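Local coordinates for protein type-iv like pilin ttha1219 (Thermus thermophilus, PDB 5G23) that probably acts as a type IV pilin-like, pseudopilin-related component of the machinery for DNA uptake in natural competence, at residues R146-E151 and A175-L180; S200-L205 and E224-V229. One frame throughout, in Å; residues are numbered along the deposited sequence.

Contact 1. Residues R146-E151 and A175-L180; sequences RVAYLE and ALALYL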
loop_
_atom_site.group_PDB
_atom_site.type_symbol
_atom_site.label_atom_id
_atom_site.label_comp_id
_atom_site.label_asym_id
_atom_site.label_seq_id
_atom_site.Cartn_x
_atom_site.Cartn_y
_atom_site.Cartn_z
ATOM N N ARG B 146 -12.381 -7.732 10.130
ATOM C CA ARG B 146 -13.278 -8.860 9.733
ATOM C C ARG B 146 -12.945 -9.219 8.318
ATOM O O ARG B 146 -12.691 -8.323 7.438
ATOM C CB ARG B 146 -14.779 -8.500 9.818
ATOM C CG ARG B 146 -15.256 -8.077 11.165
ATOM C CD ARG B 146 -15.222 -9.251 12.152
ATOM N NE ARG B 146 -15.901 -8.824 13.369
ATOM C CZ ARG B 146 -15.279 -8.319 14.424
ATOM N NH1 ARG B 146 -13.949 -8.183 14.449
ATOM N NH2 ARG B 146 -16.007 -7.854 15.451
ATOM N N VAL B 147 -12.960 -10.538 8.000
ATOM C CA VAL B 147 -12.804 -10.986 6.614
ATOM C C VAL B 147 -13.888 -12.048 6.363
ATOM O O VAL B 147 -13.999 -12.983 7.131
ATOM C CB VAL B 147 -11.447 -11.658 6.384
ATOM C CG1 VAL B 147 -11.264 -12.092 4.955
ATOM C CG2 VAL B 147 -10.293 -10.697 6.789
ATOM N N ALA B 148 -14.668 -11.856 5.329
ATOM C CA ALA B 148 -15.644 -12.823 4.854
ATOM C C ALA B 148 -15.254 -13.225 3.425
ATOM O O ALA B 148 -14.407 -12.574 2.804
ATOM C CB ALA B 148 -17.018 -12.207 4.829
ATOM N N TYR B 149 -15.825 -14.322 2.942
ATOM C CA TYR B 149 -15.524 -14.776 1.625
ATOM C C TYR B 149 -16.795 -15.156 0.848
ATOM O O TYR B 149 -17.816 -15.570 1.419
ATOM C CB TYR B 149 -14.536 -15.953 1.664
ATOM C CG TYR B 149 -15.060 -17.197 2.306
ATOM C CD1 TYR B 149 -14.910 -17.399 3.658
ATOM C CD2 TYR B 149 -15.581 -18.281 1.526
ATOM C CE1 TYR B 149 -15.345 -18.555 4.250
ATOM C CE2 TYR B 149 -15.971 -19.454 2.117
ATOM C CZ TYR B 149 -15.818 -19.570 3.483
ATOM O OH TYR B 149 -16.252 -20.704 4.094
ATOM N N LEU B 150 -16.697 -15.048 -0.465
ATOM C CA LEU B 150 -17.833 -15.295 -1.332
ATOM C C LEU B 150 -17.616 -16.622 -2.020
ATOM O O LEU B 150 -16.630 -16.816 -2.744
ATOM C CB LEU B 150 -17.973 -14.182 -2.362
ATOM C CG LEU B 150 -19.125 -14.294 -3.366
ATOM C CD1 LEU B 150 -20.485 -14.401 -2.663
ATOM C CD2 LEU B 150 -19.100 -13.113 -4.287
ATOM N N GLU B 151 -18.491 -17.586 -1.758
ATOM C CA GLU B 151 -18.396 -18.918 -2.373
ATOM C C GLU B 151 -19.687 -19.207 -3.116
ATOM O O GLU B 151 -20.766 -19.281 -2.506
ATOM C CB GLU B 151 -18.195 -20.016 -1.348
ATOM C CG GLU B 151 -18.100 -21.412 -1.976
ATOM C CD GLU B 151 -18.163 -22.528 -0.971
ATOM O OE1 GLU B 151 -18.150 -22.253 0.240
ATOM O OE2 GLU B 151 -18.216 -23.701 -1.419
ATOM N N ALA B 175 -14.203 -14.025 -4.083
ATOM C CA ALA B 175 -13.875 -12.700 -3.503
ATOM C C ALA B 175 -13.765 -12.738 -2.018
ATOM O O ALA B 175 -14.295 -13.652 -1.378
ATOM C CB ALA B 175 -14.869 -11.656 -3.938
ATOM N N LEU B 176 -13.092 -11.743 -1.450
ATOM C CA LEU B 176 -12.997 -11.525 -0.008
ATOM C C LEU B 176 -13.613 -10.161 0.279
ATOM O O LEU B 176 -13.472 -9.247 -0.541
ATOM C CB LEU B 176 -11.573 -11.518 0.490
ATOM C CG LEU B 176 -10.755 -12.781 0.247
ATOM C CD1 LEU B 176 -9.340 -12.567 0.731
ATOM C CD2 LEU B 176 -11.373 -13.983 0.960
ATOM N N ALA B 177 -14.278 -10.071 1.395
ATOM C CA ALA B 177 -14.699 -8.806 1.941
ATOM C C ALA B 177 -13.921 -8.540 3.209
ATOM O O ALA B 177 -13.871 -9.379 4.120
ATOM C CB ALA B 177 -16.176 -8.799 2.245
ATOM N N LEU B 178 -13.302 -7.368 3.284
ATOM C CA LEU B 178 -12.534 -6.949 4.425
ATOM C C LEU B 178 -13.146 -5.694 5.060
ATOM O O LEU B 178 -13.662 -4.826 4.339
ATOM C CB LEU B 178 -11.096 -6.686 4.015
ATOM C CG LEU B 178 -10.437 -7.977 3.549
ATOM C CD1 LEU B 178 -10.480 -7.976 2.052
ATOM C CD2 LEU B 178 -9.026 -8.036 4.007
ATOM N N TYR B 179 -13.152 -5.671 6.392
ATOM C CA TYR B 179 -13.731 -4.569 7.155
ATOM C C TYR B 179 -12.770 -4.148 8.258
ATOM O O TYR B 179 -12.263 -4.967 8.976
ATOM C CB TYR B 179 -15.078 -4.989 7.771
ATOM C CG TYR B 179 -15.651 -3.964 8.695
ATOM C CD1 TYR B 179 -16.431 -2.924 8.225
ATOM C CD2 TYR B 179 -15.419 -4.041 10.089
ATOM C CE1 TYR B 179 -16.955 -1.960 9.064
ATOM C CE2 TYR B 179 -15.947 -3.094 10.959
ATOM C CZ TYR B 179 -16.748 -2.070 10.445
ATOM O OH TYR B 179 -17.209 -1.143 11.262
ATOM N N LEU B 180 -12.565 -2.815 8.372
ATOM C CA LEU B 180 -11.852 -2.237 9.466
ATOM C C LEU B 180 -12.707 -1.147 10.141
ATOM O O LEU B 180 -13.419 -0.360 9.449
ATOM C CB LEU B 180 -10.560 -1.592 8.958
ATOM C CG LEU B 180 -9.429 -2.523 8.560
ATOM C CD1 LEU B 180 -8.361 -1.761 7.784
ATOM C CD2 LEU B 180 -8.859 -3.135 9.842
#
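Arg146 and Tyr179 exchange two backbone hydrogen bonds, Arg146 N to Tyr179 O at 3.0 Å and Tyr179 N to Arg146 O at 2.9 Å. They form one rung of an antiparallel pairing between the two central strands of the four-stranded sheet in this pilin domain. A second hydrogen-bonded pair, Ala148 with Ala177, repeats the exchange, but its two bonds differ in geometry: Ala148 N lies in the plane of the Ala177 carbonyl, whereas Ala177 N stands 41° above that of Ala148. Between these rungs, Val147 and Leu178 form a non-hydrogen-bonded pair, with a CA-H...O contact from Val147 CA to Ala177 O (3.2 Å).

On the face bearing Arg146, Ala148 and Tyr179, the arginine and tyrosine side chains lie alongside one another, their CB atoms 4.1 Å apart and the guanidinium and ring planes turned by 60°. Their polar ends then part: Arg146 NH2 bonds to Glu211 O, and Tyr179 OH to Glu224 OE1. On the face bearing Val147, Tyr149, Leu176 and Leu178, carbon meets carbon. Tyr149 CG stands between its own backbone N and carbonyl carbon (chi1 65°), and the ring leads away from the neighbouring strand, leaving CB to meet Leu176 CD2 at 3.8 Å, while Val147 CG2 rests 4.1 Å from Leu178 CD2.

Contact 2. Residues S200-L205 and E224-V229; sequences SYPPGL and EKLWIV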
loop_
_atom_site.group_PDB
_atom_site.type_symbol
_atom_site.label_atom_id
_atom_site.label_comp_id
_atom_site.label_asym_id
_atom_site.label_seq_id
_atom_site.Cartn_x
_atom_site.Cartn_y
_atom_site.Cartn_z
ATOM N N SER B 200 -21.458 0.328 1.978
ATOM C CA SER B 200 -22.250 -0.091 0.819
ATOM C C SER B 200 -21.978 -1.531 0.643
ATOM O O SER B 200 -20.864 -1.898 0.293
ATOM C CB SER B 200 -21.783 0.591 -0.467
ATOM O OG SER B 200 -22.030 1.947 -0.347
ATOM N N TYR B 201 -22.944 -2.371 0.904
ATOM C CA TYR B 201 -22.675 -3.797 0.869
ATOM C C TYR B 201 -22.909 -4.347 -0.509
ATOM O O TYR B 201 -23.881 -4.006 -1.176
ATOM C CB TYR B 201 -23.588 -4.528 1.846
ATOM C CG TYR B 201 -23.408 -4.202 3.267
ATOM C CD1 TYR B 201 -22.485 -4.876 4.059
ATOM C CD2 TYR B 201 -24.207 -3.218 3.887
ATOM C CE1 TYR B 201 -22.370 -4.612 5.423
ATOM C CE2 TYR B 201 -24.110 -2.966 5.230
ATOM C CZ TYR B 201 -23.187 -3.641 5.985
ATOM O OH TYR B 201 -23.115 -3.341 7.348
ATOM N N PRO B 202 -22.084 -5.292 -0.928
ATOM C CA PRO B 202 -22.483 -6.062 -2.049
ATOM C C PRO B 202 -23.646 -7.002 -1.790
ATOM O O PRO B 202 -23.976 -7.311 -0.650
ATOM C CB PRO B 202 -21.219 -6.896 -2.337
ATOM C CG PRO B 202 -20.590 -7.088 -1.017
ATOM C CD PRO B 202 -20.942 -5.871 -0.213
ATOM N N PRO B 203 -24.234 -7.523 -2.877
ATOM C CA PRO B 203 -25.351 -8.425 -2.725
ATOM C C PRO B 203 -25.061 -9.588 -1.802
ATOM O O PRO B 203 -24.071 -10.278 -1.973
ATOM C CB PRO B 203 -25.608 -8.895 -4.155
ATOM C CG PRO B 203 -25.160 -7.770 -5.015
ATOM C CD PRO B 203 -23.975 -7.206 -4.303
ATOM N N GLY B 204 -25.950 -9.818 -0.856
ATOM C CA GLY B 204 -25.865 -10.947 -0.008
ATOM C C GLY B 204 -24.988 -10.764 1.232
ATOM O O GLY B 204 -25.019 -11.626 2.092
ATOM N N LEU B 205 -24.227 -9.681 1.356
ATOM C CA LEU B 205 -23.383 -9.462 2.559
ATOM C C LEU B 205 -24.099 -8.572 3.562
ATOM O O LEU B 205 -24.664 -7.510 3.172
ATOM C CB LEU B 205 -22.049 -8.826 2.184
ATOM C CG LEU B 205 -21.029 -8.649 3.282
ATOM C CD1 LEU B 205 -20.592 -9.983 3.903
ATOM C CD2 LEU B 205 -19.783 -7.980 2.751
ATOM N N GLU B 224 -14.773 3.755 9.474
ATOM C CA GLU B 224 -14.762 2.349 9.042
ATOM C C GLU B 224 -14.614 2.231 7.554
ATOM O O GLU B 224 -14.803 3.194 6.799
ATOM C CB GLU B 224 -16.045 1.647 9.496
ATOM C CG GLU B 224 -17.288 2.184 8.725
ATOM C CD GLU B 224 -18.610 1.646 9.194
ATOM O OE1 GLU B 224 -18.666 0.780 10.120
ATOM O OE2 GLU B 224 -19.640 2.165 8.666
ATOM N N LYS B 225 -14.218 1.043 7.094
ATOM C CA LYS B 225 -14.093 0.839 5.727
ATOM C C LYS B 225 -14.387 -0.632 5.416
ATOM O O LYS B 225 -13.870 -1.507 6.063
ATOM C CB LYS B 225 -12.727 1.217 5.198
ATOM C CG LYS B 225 -12.759 1.349 3.669
ATOM C CD LYS B 225 -11.418 1.761 3.156
ATOM C CE LYS B 225 -11.410 1.833 1.642
ATOM N NZ LYS B 225 -12.169 3.029 1.199
ATOM N N LEU B 226 -15.249 -0.829 4.433
ATOM C CA LEU B 226 -15.502 -2.150 3.826
ATOM C C LEU B 226 -14.984 -2.131 2.396
ATOM O O LEU B 226 -15.328 -1.236 1.624
ATOM C CB LEU B 226 -16.983 -2.471 3.804
ATOM C CG LEU B 226 -17.442 -3.770 3.132
ATOM C CD1 LEU B 226 -17.014 -4.958 3.942
ATOM C CD2 LEU B 226 -18.930 -3.781 2.938
ATOM N N TRP B 227 -14.207 -3.161 2.005
ATOM C CA TRP B 227 -13.781 -3.266 0.637
ATOM C C TRP B 227 -13.781 -4.731 0.173
ATOM O O TRP B 227 -13.593 -5.619 1.000
ATOM C CB TRP B 227 -12.466 -2.519 0.418
ATOM C CG TRP B 227 -11.221 -3.110 1.020
ATOM C CD1 TRP B 227 -10.247 -3.637 0.323
ATOM C CD2 TRP B 227 -10.793 -3.104 2.371
ATOM N NE1 TRP B 227 -9.239 -4.048 1.119
ATOM C CE2 TRP B 227 -9.552 -3.723 2.405
ATOM C CE3 TRP B 227 -11.375 -2.708 3.587
ATOM C CZ2 TRP B 227 -8.847 -3.928 3.582
ATOM C CZ3 TRP B 227 -10.650 -2.829 4.764
ATOM C CH2 TRP B 227 -9.393 -3.465 4.768
ATOM N N ILE B 228 -14.004 -4.918 -1.114
ATOM C CA ILE B 228 -14.118 -6.206 -1.717
ATOM C C ILE B 228 -12.929 -6.414 -2.608
ATOM O O ILE B 228 -12.563 -5.538 -3.380
ATOM C CB ILE B 228 -15.355 -6.300 -2.606
ATOM C CG1 ILE B 228 -16.586 -5.878 -1.848
ATOM C CG2 ILE B 228 -15.429 -7.726 -3.145
ATOM C CD1 ILE B 228 -16.826 -6.624 -0.531
ATOM N N VAL B 229 -12.279 -7.548 -2.447
ATOM C CA VAL B 229 -11.103 -7.947 -3.225
ATOM C C VAL B 229 -11.418 -9.184 -4.019
ATOM O O VAL B 229 -11.767 -10.216 -3.428
ATOM C CB VAL B 229 -9.928 -8.262 -2.306
ATOM C CG1 VAL B 229 -8.713 -8.551 -3.157
ATOM C CG2 VAL B 229 -9.597 -7.071 -1.415
#
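Leu226 and Tyr201 cross at about a right angle, the leucine presenting its CD2 methyl obliquely to the tyrosine ring, 3.9 Å from CD1. The CB of Tyr201 points away from the strand, yet the ring reaches back far enough for CD1 to touch the leucine. Leu226 extends from the strand with CG anti to the backbone N (chi1 176°), which puts CG out toward the loop, and the fork beyond it gives the two methyls different partners. CD2 faces Ser200 to Pro202, lying 3.8 Å from Ser200 O and 4.3 Å from Pro202 CD. CD1 instead meets Leu205 CD2, again at 4.3 Å.

Pro202 and Ile228 approach in another manner, reaching toward each other tip to tip, with Pro202 CG 3.8 Å from Ile228 CD1. The isoleucine sets CG1 anti to its carbonyl carbon (chi1 -53°), and CD1 at the end of that branch makes the touch.

Here an irregular loop packs its apolar side chains on strand 221-230, an outermost strand, within this chain, of the four-stranded antiparallel sheet, whose other face, through Trp227, meets helix 44-61. The loop closes with a type II beta turn from Pro202 to Leu205, marked by the backbone bond from Leu205 N to Pro202 O at 3.1 Å. Gly204 has a positive phi (86°), as suits glycine at the third position of a type II turn. The turn brings Leu205 back toward the sheet, where it also touches Ala177 of the adjoining strand. Trp155 of strand 154-156 packs against both ends of the turn, meeting Pro202 and Leu205.

How the contacts relate
Both contacts involve the same four-stranded antiparallel sheet, contact 1 within it and contact 2 on it, their centres about 8 Å apart. Contact 1 pairs strands 141-151 and 173-184 in its middle; contact 2 lays a loop against strand 221-230, the next neighbour of 173-184. Along the chain they follow in series, contact 1 closing before 200-205 begins. Backbone bonding, such as Val229 N to Leu176 O at 2.8 Å, joins them between the neighbouring strands 173-184 and 221-230, and Leu178 O packs on Leu226 CD1 at 3.4 Å. The pair illustrates how a pilin domain can combine a regular, backbone-bonded sheet interior with an irregular surface loop attached through apolar side chains.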